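Local coordinates for protein putative mannose-1-phosphate guanylyl transferase (Thermus thermophilus, PDB 2CU2) that probably transfers a guanylyl group from GTP to mannose 1-phosphate, making GDP-mannose, at residues Gly257-Leu262 with Val290-Arg295; Leu16-Arg21 with Val307-Gly312. All blocks are in the same frame, centred on the assembly; numbering follows the deposited sequence.

Contact 1 of 2, residues Gly257-Leu262 with Val290-Arg295; sequences GNWRAL and VVYADR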
loop_
_atom_site.group_PDB
_atom_site.type_symbol
_atom_site.label_atom_id
_atom_site.label_comp_id
_atom_site.label_asym_id
_atom_site.label_seq_id
_atom_site.Cartn_x
_atom_site.Cartn_y
_atom_site.Cartn_z
ATOM N N GLY A 257 -9.758 16.492 9.267
ATOM C CA GLY A 257 -10.803 15.484 9.444
ATOM C C GLY A 257 -10.544 14.226 8.616
ATOM O O GLY A 257 -10.918 13.116 8.978
ATOM N N ASN A 258 -9.917 14.357 7.451
ATOM C CA ASN A 258 -9.627 13.192 6.618
ATOM C C ASN A 258 -8.282 13.322 5.894
ATOM O O ASN A 258 -7.601 14.336 5.972
ATOM C CB ASN A 258 -10.756 13.045 5.596
ATOM C CG ASN A 258 -10.763 14.241 4.681
ATOM O OD1 ASN A 258 -9.741 14.647 4.135
ATOM N ND2 ASN A 258 -11.965 14.818 4.511
ATOM N N TRP A 259 -7.896 12.224 5.216
ATOM C CA TRP A 259 -6.579 12.181 4.586
ATOM C C TRP A 259 -6.346 13.349 3.624
ATOM O O TRP A 259 -5.230 13.807 3.416
ATOM C CB TRP A 259 -6.450 10.855 3.835
ATOM C CG TRP A 259 -6.113 9.761 4.773
ATOM C CD1 TRP A 259 -6.941 8.676 5.137
ATOM C CD2 TRP A 259 -4.858 9.571 5.470
ATOM N NE1 TRP A 259 -6.326 7.815 5.989
ATOM C CE2 TRP A 259 -4.973 8.376 6.222
ATOM C CE3 TRP A 259 -3.673 10.303 5.527
ATOM C CZ2 TRP A 259 -3.909 7.937 6.992
ATOM C CZ3 TRP A 259 -2.611 9.865 6.300
ATOM C CH2 TRP A 259 -2.731 8.675 7.040
ATOM N N ARG A 260 -7.441 13.804 2.987
ATOM C CA ARG A 260 -7.302 14.902 2.038
ATOM C C ARG A 260 -6.808 16.182 2.719
ATOM O O ARG A 260 -6.258 17.082 2.099
ATOM C CB ARG A 260 -8.662 15.150 1.384
ATOM C CG ARG A 260 -8.537 15.516 -0.095
ATOM C CD ARG A 260 -9.006 16.949 -0.377
ATOM N NE ARG A 260 -8.180 17.567 -1.418
ATOM C CZ ARG A 260 -8.740 17.737 -2.629
ATOM N NH1 ARG A 260 -9.991 17.365 -2.840
ATOM N NH2 ARG A 260 -8.026 18.283 -3.618
ATOM N N ALA A 261 -7.056 16.258 4.040
ATOM C CA ALA A 261 -6.649 17.447 4.781
ATOM C C ALA A 261 -5.138 17.669 4.705
ATOM O O ALA A 261 -4.629 18.774 4.845
ATOM C CB ALA A 261 -7.073 17.266 6.238
ATOM N N LEU A 262 -4.409 16.555 4.521
ATOM C CA LEU A 262 -2.960 16.661 4.425
ATOM C C LEU A 262 -2.550 17.572 3.264
ATOM O O LEU A 262 -1.598 18.336 3.343
ATOM C CB LEU A 262 -2.394 15.256 4.215
ATOM C CG LEU A 262 -2.024 14.571 5.534
ATOM C CD1 LEU A 262 -3.249 14.242 6.391
ATOM C CD2 LEU A 262 -1.278 13.251 5.332
ATOM N N VAL A 290 -1.628 12.041 -2.252
ATOM C CA VAL A 290 -1.351 12.213 -0.834
ATOM C C VAL A 290 -0.812 10.856 -0.398
ATOM O O VAL A 290 -1.517 9.846 -0.479
ATOM C CB VAL A 290 -2.627 12.535 -0.029
ATOM C CG1 VAL A 290 -2.327 12.454 1.449
ATOM C CG2 VAL A 290 -3.140 13.929 -0.387
ATOM N N VAL A 291 0.436 10.836 0.054
ATOM C CA VAL A 291 1.081 9.601 0.470
ATOM C C VAL A 291 1.561 9.610 1.916
ATOM O O VAL A 291 2.243 10.538 2.351
ATOM C CB VAL A 291 2.314 9.308 -0.414
ATOM C CG1 VAL A 291 3.015 8.050 0.065
ATOM C CG2 VAL A 291 1.898 9.188 -1.874
ATOM N N TYR A 292 1.197 8.573 2.659
ATOM C CA TYR A 292 1.658 8.439 4.027
ATOM C C TYR A 292 2.386 7.103 4.107
ATOM O O TYR A 292 1.805 6.057 3.838
ATOM C CB TYR A 292 0.508 8.436 5.035
ATOM C CG TYR A 292 1.012 8.525 6.460
ATOM C CD1 TYR A 292 1.022 9.746 7.140
ATOM C CD2 TYR A 292 1.561 7.407 7.103
ATOM C CE1 TYR A 292 1.567 9.856 8.415
ATOM C CE2 TYR A 292 2.116 7.509 8.390
ATOM C CZ TYR A 292 2.113 8.740 9.036
ATOM O OH TYR A 292 2.643 8.862 10.301
ATOM N N ALA A 293 3.661 7.147 4.464
ATOM C CA ALA A 293 4.473 5.958 4.666
ATOM C C ALA A 293 5.186 6.002 6.016
ATOM O O ALA A 293 6.157 6.719 6.223
ATOM C CB ALA A 293 5.497 5.887 3.535
ATOM N N ASP A 294 4.631 5.237 6.972
ATOM C CA ASP A 294 5.263 5.165 8.285
ATOM C C ASP A 294 6.694 4.626 8.200
ATOM O O ASP A 294 7.587 5.013 8.945
ATOM C CB ASP A 294 4.412 4.259 9.175
ATOM C CG ASP A 294 4.789 2.804 8.929
ATOM O OD1 ASP A 294 5.008 2.456 7.769
ATOM O OD2 ASP A 294 4.862 2.042 9.891
ATOM N N ARG A 295 6.890 3.667 7.273
ATOM C CA ARG A 295 8.188 3.030 7.109
ATOM C C ARG A 295 8.331 2.408 5.722
ATOM O O ARG A 295 7.462 2.515 4.866
ATOM C CB ARG A 295 8.330 1.950 8.179
ATOM C CG ARG A 295 9.782 1.755 8.612
ATOM C CD ARG A 295 10.078 0.304 9.004
ATOM N NE ARG A 295 10.969 0.259 10.166
ATOM C CZ ARG A 295 12.286 0.124 9.932
ATOM N NH1 ARG A 295 12.736 0.033 8.693
ATOM N NH2 ARG A 295 13.140 0.083 10.960
#
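The seam between the nucleotidyltransferase region and the C-terminal beta-helix-like region runs through this contact, where Trp259 and Leu262 lie against Val290 and Tyr292 of strand 290-293. Trp259 lies in the turn that leads into helix 261-266, and Leu262 lies in the helix. The strand belongs to the mixed four-stranded sheet of the C-terminal region. All four side chains are buried, and no hydrogen bond crosses between the segments.

Trp259 has CG anti to its own carbonyl carbon (chi1 -80°), which swings the indole toward the strand. The far end of its six-membered ring does the touching. Trp259 CZ3 lies 3.7 Å from Tyr292 CB, and Trp259 CH2 lies 3.8 Å from Tyr292 CG. The two side chains cross at about a right angle. Their rings meet obliquely, with planes at 59° and centroids 5.6 Å apart. Tyr292 CD1 falls at the edge of the indole, in its plane, and so does Leu262 CD2. Both rings have their polar ends tied down by backbone carbonyls: Trp259 NE1 bonds to Trp17 O, and Tyr292 OH to Pro30 O. These bonds probably limit the turning of both rings.

The chain around Trp259 is shaped by a type I turn from Asn258 to Ala261. Asn258 sits just ahead of the helix, and its OD1 makes weak capping bonds with Arg260 N and Ala261 N. Just past the turn, the side chain of Leu262 crosses that of Val290 at about a right angle. On the sheet side one methyl of Val290 serves two partners. Val290 CG1, anti to the backbone N (chi1 170°), lies 3.9 Å from Leu262 CB. The same CG1 lies 3.8 Å from Trp259 O, the carbonyl that also accepts the backbone bond of Leu262 N.

Contact 2 of 2, residues Leu16-Arg21 with Val307-Gly312; sequences LWPLSR and VVAKVG
Leu19 holds CG anti to its backbone N (chi1 -176°), while Val311 places CG2 anti to its carbonyl carbon; these torsions bring Leu19 CD1 within 3.7 Å of Val311 CG2. The same methyl, Val311 CG2, also lies 3.7 Å from Leu19 CA, so it fits against both backbone and side chain.

Pro18 follows a cis peptide bond and turns its ring toward the strand. Pro18 CG is 3.6 Å from Ala309 O, and Pro18 CD is 4.0 Å from Ala309 CB. Pro18 CG is also 4.0 Å from Val311 CG2. Val311 CB lies 3.9 Å from Pro18 O. On the loop side, Pro18 CB sits over the centre of the Trp17 ring, 3.6 Å above its plane. A glycine here lacks that CB and would probably open a gap beside Ala309, Val311 and Trp17 and weaken the preference for the cis bond.

No hydrogen bond joins segments 16-21 and 307-312. Next to strand 306-311, strand 314-319 offers Glu314 and Leu316 to Pro18, and strand 290-293 offers Tyr292 to Leu19. Helix 327-334 packs on Trp17.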
loop_
_atom_site.group_PDB
_atom_site.type_symbol
_atom_site.label_atom_id
_atom_site.label_comp_id
_atom_site.label_asym_id
_atom_site.label_seq_id
_atom_site.Cartn_x
_atom_site.Cartn_y
_atom_site.Cartn_z
ATOM N N LEU A 16 -9.062 8.487 9.362
ATOM C CA LEU A 16 -7.610 8.477 9.182
ATOM C C LEU A 16 -6.994 7.081 9.298
ATOM O O LEU A 16 -5.812 6.932 9.585
ATOM C CB LEU A 16 -6.921 9.454 10.150
ATOM C CG LEU A 16 -7.158 10.934 9.817
ATOM C CD1 LEU A 16 -6.430 11.819 10.809
ATOM C CD2 LEU A 16 -6.682 11.225 8.391
ATOM N N TRP A 17 -7.807 6.055 9.067
ATOM C CA TRP A 17 -7.324 4.676 9.081
ATOM C C TRP A 17 -6.400 4.610 7.855
ATOM O O TRP A 17 -6.669 5.268 6.844
ATOM C CB TRP A 17 -8.507 3.714 8.904
ATOM C CG TRP A 17 -8.122 2.259 8.881
ATOM C CD1 TRP A 17 -8.088 1.398 9.947
ATOM C CD2 TRP A 17 -7.663 1.512 7.747
ATOM N NE1 TRP A 17 -7.635 0.159 9.543
ATOM C CE2 TRP A 17 -7.367 0.201 8.200
ATOM C CE3 TRP A 17 -7.470 1.820 6.395
ATOM C CZ2 TRP A 17 -6.885 -0.800 7.342
ATOM C CZ3 TRP A 17 -6.990 0.830 5.545
ATOM C CH2 TRP A 17 -6.704 -0.466 6.023
ATOM N N PRO A 18 -5.323 3.805 7.903
ATOM C CA PRO A 18 -4.820 2.916 8.952
ATOM C C PRO A 18 -3.950 3.568 10.021
ATOM O O PRO A 18 -3.469 2.879 10.924
ATOM C CB PRO A 18 -4.024 1.897 8.159
ATOM C CG PRO A 18 -3.336 2.786 7.175
ATOM C CD PRO A 18 -4.467 3.701 6.705
ATOM N N LEU A 19 -3.724 4.874 9.917
ATOM C CA LEU A 19 -2.881 5.551 10.895
ATOM C C LEU A 19 -3.502 5.543 12.282
ATOM O O LEU A 19 -2.808 5.324 13.274
ATOM C CB LEU A 19 -2.588 6.988 10.465
ATOM C CG LEU A 19 -1.635 7.755 11.388
ATOM C CD1 LEU A 19 -0.273 7.085 11.394
ATOM C CD2 LEU A 19 -1.520 9.197 10.921
ATOM N N SER A 20 -4.807 5.778 12.361
ATOM C CA SER A 20 -5.478 5.745 13.651
ATOM C C SER A 20 -5.684 4.317 14.158
ATOM O O SER A 20 -5.770 3.348 13.411
ATOM C CB SER A 20 -6.813 6.479 13.531
ATOM O OG SER A 20 -7.578 5.913 12.463
ATOM N N ARG A 21 -5.722 4.222 15.503
ATOM C CA ARG A 21 -5.791 2.923 16.174
ATOM C C ARG A 21 -6.874 2.940 17.263
ATOM O O ARG A 21 -7.359 3.986 17.669
ATOM C CB ARG A 21 -4.440 2.693 16.850
ATOM C CG ARG A 21 -3.366 2.154 15.908
ATOM C CD ARG A 21 -2.504 1.100 16.603
ATOM N NE ARG A 21 -1.144 1.596 16.828
ATOM C CZ ARG A 21 -0.651 1.503 18.075
ATOM N NH1 ARG A 21 -1.393 1.002 19.048
ATOM N NH2 ARG A 21 0.623 1.836 18.306
ATOM N N VAL A 307 -4.939 8.719 -2.556
ATOM C CA VAL A 307 -4.422 8.723 -1.207
ATOM C C VAL A 307 -3.907 7.299 -1.052
ATOM O O VAL A 307 -4.642 6.341 -1.274
ATOM C CB VAL A 307 -5.516 8.944 -0.127
ATOM C CG1 VAL A 307 -4.963 8.532 1.250
ATOM C CG2 VAL A 307 -5.956 10.403 -0.099
ATOM N N VAL A 308 -2.633 7.157 -0.715
ATOM C CA VAL A 308 -2.049 5.843 -0.485
ATOM C C VAL A 308 -1.438 5.997 0.901
ATOM O O VAL A 308 -0.497 6.773 1.077
ATOM C CB VAL A 308 -0.939 5.516 -1.498
ATOM C CG1 VAL A 308 -0.458 4.072 -1.292
ATOM C CG2 VAL A 308 -1.451 5.710 -2.916
ATOM N N ALA A 309 -1.987 5.286 1.885
ATOM C CA ALA A 309 -1.504 5.391 3.257
ATOM C C ALA A 309 -1.113 4.040 3.825
ATOM O O ALA A 309 -1.938 3.128 3.914
ATOM C CB ALA A 309 -2.573 6.040 4.143
ATOM N N LYS A 310 0.151 3.928 4.222
ATOM C CA LYS A 310 0.679 2.679 4.754
ATOM C C LYS A 310 1.181 2.851 6.189
ATOM O O LYS A 310 2.043 3.669 6.479
ATOM C CB LYS A 310 1.827 2.224 3.852
ATOM C CG LYS A 310 2.533 0.979 4.394
ATOM C CD LYS A 310 4.049 1.164 4.480
ATOM C CE LYS A 310 4.748 -0.023 5.150
ATOM N NZ LYS A 310 4.491 0.002 6.589
ATOM N N VAL A 311 0.629 2.058 7.097
ATOM C CA VAL A 311 1.054 2.070 8.492
ATOM C C VAL A 311 1.117 0.609 8.921
ATOM O O VAL A 311 0.105 -0.096 8.911
ATOM C CB VAL A 311 0.069 2.836 9.399
ATOM C CG1 VAL A 311 0.575 2.800 10.855
ATOM C CG2 VAL A 311 -0.071 4.281 8.921
ATOM N N GLY A 312 2.309 0.147 9.282
ATOM C CA GLY A 312 2.455 -1.244 9.674
ATOM C C GLY A 312 2.103 -2.139 8.498
ATOM O O GLY A 312 2.580 -1.927 7.379
#

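How the contacts relate
The centres of contacts 1 and 2 lie about 7 Å apart, and along the chain contact 1 is nested inside the loop closed by contact 2. Strands 290-293 and 306-311 are parallel neighbours in one sheet, joined here by a probable hydrogen bond from Lys310 N to Tyr292 O, 2.7 Å. The covering segments 257-262 and 16-21 are also tied, through the indole N-H bond of Trp259. Beside it, Trp259 CZ2 packs on Leu16 O, and Tyr292 OH lies 3.6 Å from Leu19 CD1. Together the two contacts seat parts of the nucleotidyltransferase region on the C-terminal sheet.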